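Local atomic coordinates of cyanophage-like gp41-1 intein (Metagenome, PDB entry 6QAZ), a protein that derives from a naturally split intein, which probably excises itself by protein splicing while joining the two flanking polypeptide segments. Residues L67-Q71 with T72-N76. Sequence-based numbering, arbitrary orientation. Where two conformers were deposited one is given.
Sequences LFPTQ and TGEMN
Thr70 OG1 reaches over the mouth of the turn to Gly73 O, 2.7 Å away, and meets that carbonyl in its plane, on a lone pair. OG1 also accepts the N-H of Thr72, with Thr72 N 3.0 Å away, and Thr72 OG1 stands equally close to it. Its placement between the backbone N and the carbonyl carbon of Thr70 (chi1 81°) turns it to the turn residues, while CG2 points back along the hairpin and rests 4.1 Å from Met75 CB, the two side chains meeting at a slant. Gly73 N closes the type I turn with a straight bond (165°) to Thr70 O, approaching from above the carbonyl plane. The result is a short beta hairpin of two weakly bonded strands, 68-70 and 73-75, joined by a tight turn, a small two-stranded unit at the surface of the all-beta, HINT-type intein fold. Farther from the turn, Phe68 and Met75 form an antiparallel hydrogen-bonded pair: Phe68 N to Met75 O and Met75 N to Phe68 O are both 2.9 Å. Phe68, Thr70 and Met75 share the face that Leu81 covers, and the Phe68 ring continues inward to Ile60, Cys62 and Leu87. On the other face Glu74 bends at CG (chi2 -73°), bringing its carboxylate back alongside Pro69: OE2 lies 3.7 Å from Pro69 CB, and OE1 presses on the Phe68-Pro69 peptide, 2.9 Å from Phe68 C. At the open end Leu67 and Asn76 run side by side, Leu67 CD2 lying 3.7 Å from Asn76 ND2, whose amide is held by a hydrogen bond to Glu65 O.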
loop_
_atom_site.group_PDB
_atom_site.type_symbol
_atom_site.label_atom_id
_atom_site.label_comp_id
_atom_site.label_asym_id
_atom_site.label_seq_id
_atom_site.Cartn_x
_atom_site.Cartn_y
_atom_site.Cartn_z
ATOM N N LEU A 67 4.434 5.434 0.971
ATOM C CA LEU A 67 3.533 6.533 0.587
ATOM C C LEU A 67 2.125 6.059 0.269
ATOM O O LEU A 67 1.895 4.985 -0.299
ATOM C CB LEU A 67 4.108 7.242 -0.636
ATOM C CG LEU A 67 5.424 7.956 -0.446
ATOM C CD1 LEU A 67 6.054 8.259 -1.808
ATOM C CD2 LEU A 67 5.257 9.237 0.363
ATOM N N PHE A 68 1.197 6.962 0.573
ATOM C CA PHE A 68 -0.209 6.828 0.183
ATOM C C PHE A 68 -0.706 8.128 -0.425
ATOM O O PHE A 68 -0.424 9.211 0.099
ATOM C CB PHE A 68 -1.119 6.578 1.392
ATOM C CG PHE A 68 -0.855 5.278 2.080
ATOM C CD1 PHE A 68 0.188 5.151 3.001
ATOM C CD2 PHE A 68 -1.637 4.161 1.808
ATOM C CE1 PHE A 68 0.461 3.939 3.597
ATOM C CE2 PHE A 68 -1.389 2.968 2.444
ATOM C CZ PHE A 68 -0.335 2.858 3.329
ATOM N N PRO A 69 -1.545 8.055 -1.452
ATOM C CA PRO A 69 -2.203 9.250 -1.960
ATOM C C PRO A 69 -3.205 9.746 -0.934
ATOM O O PRO A 69 -3.934 8.977 -0.316
ATOM C CB PRO A 69 -2.871 8.806 -3.254
ATOM C CG PRO A 69 -2.954 7.338 -3.183
ATOM C CD PRO A 69 -1.866 6.873 -2.250
ATOM N N THR A 70 -3.270 11.061 -0.791
ATOM C CA THR A 70 -4.230 11.742 0.084
ATOM C C THR A 70 -4.745 12.955 -0.683
ATOM O O THR A 70 -4.215 13.329 -1.727
ATOM C CB THR A 70 -3.604 12.176 1.414
ATOM O OG1 THR A 70 -2.873 13.404 1.253
ATOM C CG2 THR A 70 -2.764 11.111 2.069
ATOM N N GLN A 71 -5.709 13.641 -0.091
ATOM C CA GLN A 71 -6.205 14.880 -0.698
ATOM C C GLN A 71 -5.137 15.970 -0.778
ATOM O O GLN A 71 -5.322 16.911 -1.586
ATOM C CB GLN A 71 -7.394 15.412 0.106
ATOM C CG GLN A 71 -8.652 14.552 -0.075
ATOM C CD GLN A 71 -9.703 14.882 0.959
ATOM O OE1 GLN A 71 -9.529 14.590 2.128
ATOM N NE2 GLN A 71 -10.748 15.547 0.518
ATOM N N THR A 72 -4.077 15.892 -0.006
ATOM C CA THR A 72 -3.005 16.900 -0.090
ATOM C C THR A 72 -1.805 16.419 -0.887
ATOM O O THR A 72 -0.859 17.205 -1.045
ATOM C CB THR A 72 -2.587 17.319 1.313
ATOM O OG1 THR A 72 -2.030 16.207 2.006
ATOM C CG2 THR A 72 -3.736 17.901 2.105
ATOM N N GLY A 73 -1.850 15.240 -1.462
ATOM C CA GLY A 73 -0.703 14.647 -2.143
ATOM C C GLY A 73 -0.226 13.393 -1.433
ATOM O O GLY A 73 -0.804 12.930 -0.454
ATOM N N GLU A 74 0.862 12.844 -1.938
ATOM C CA GLU A 74 1.413 11.613 -1.348
ATOM C C GLU A 74 1.955 11.916 0.046
ATOM O O GLU A 74 2.635 12.921 0.246
ATOM C CB GLU A 74 2.541 11.064 -2.218
ATOM C CG GLU A 74 2.047 10.531 -3.547
ATOM C CD GLU A 74 1.302 9.203 -3.452
ATOM O OE1 GLU A 74 1.356 8.548 -2.433
ATOM O OE2 GLU A 74 0.652 8.820 -4.460
ATOM N N MET A 75 1.684 11.028 0.987
ATOM C CA MET A 75 2.152 11.193 2.355
ATOM C C MET A 75 2.557 9.855 2.938
ATOM O O MET A 75 1.945 8.830 2.629
ATOM C CB MET A 75 1.057 11.867 3.185
ATOM C CG MET A 75 1.602 12.547 4.397
ATOM S SD MET A 75 0.403 13.360 5.437
ATOM C CE MET A 75 -0.185 14.652 4.355
ATOM N N ASN A 76 3.518 9.896 3.855
ATOM C CA ASN A 76 3.936 8.713 4.602
ATOM C C ASN A 76 3.877 9.020 6.096
ATOM O O ASN A 76 3.733 10.165 6.506
ATOM C CB ASN A 76 5.290 8.183 4.160
ATOM C CG ASN A 76 6.391 9.218 4.100
ATOM O OD1 ASN A 76 6.284 10.279 4.739
ATOM N ND2 ASN A 76 7.433 8.950 3.340
#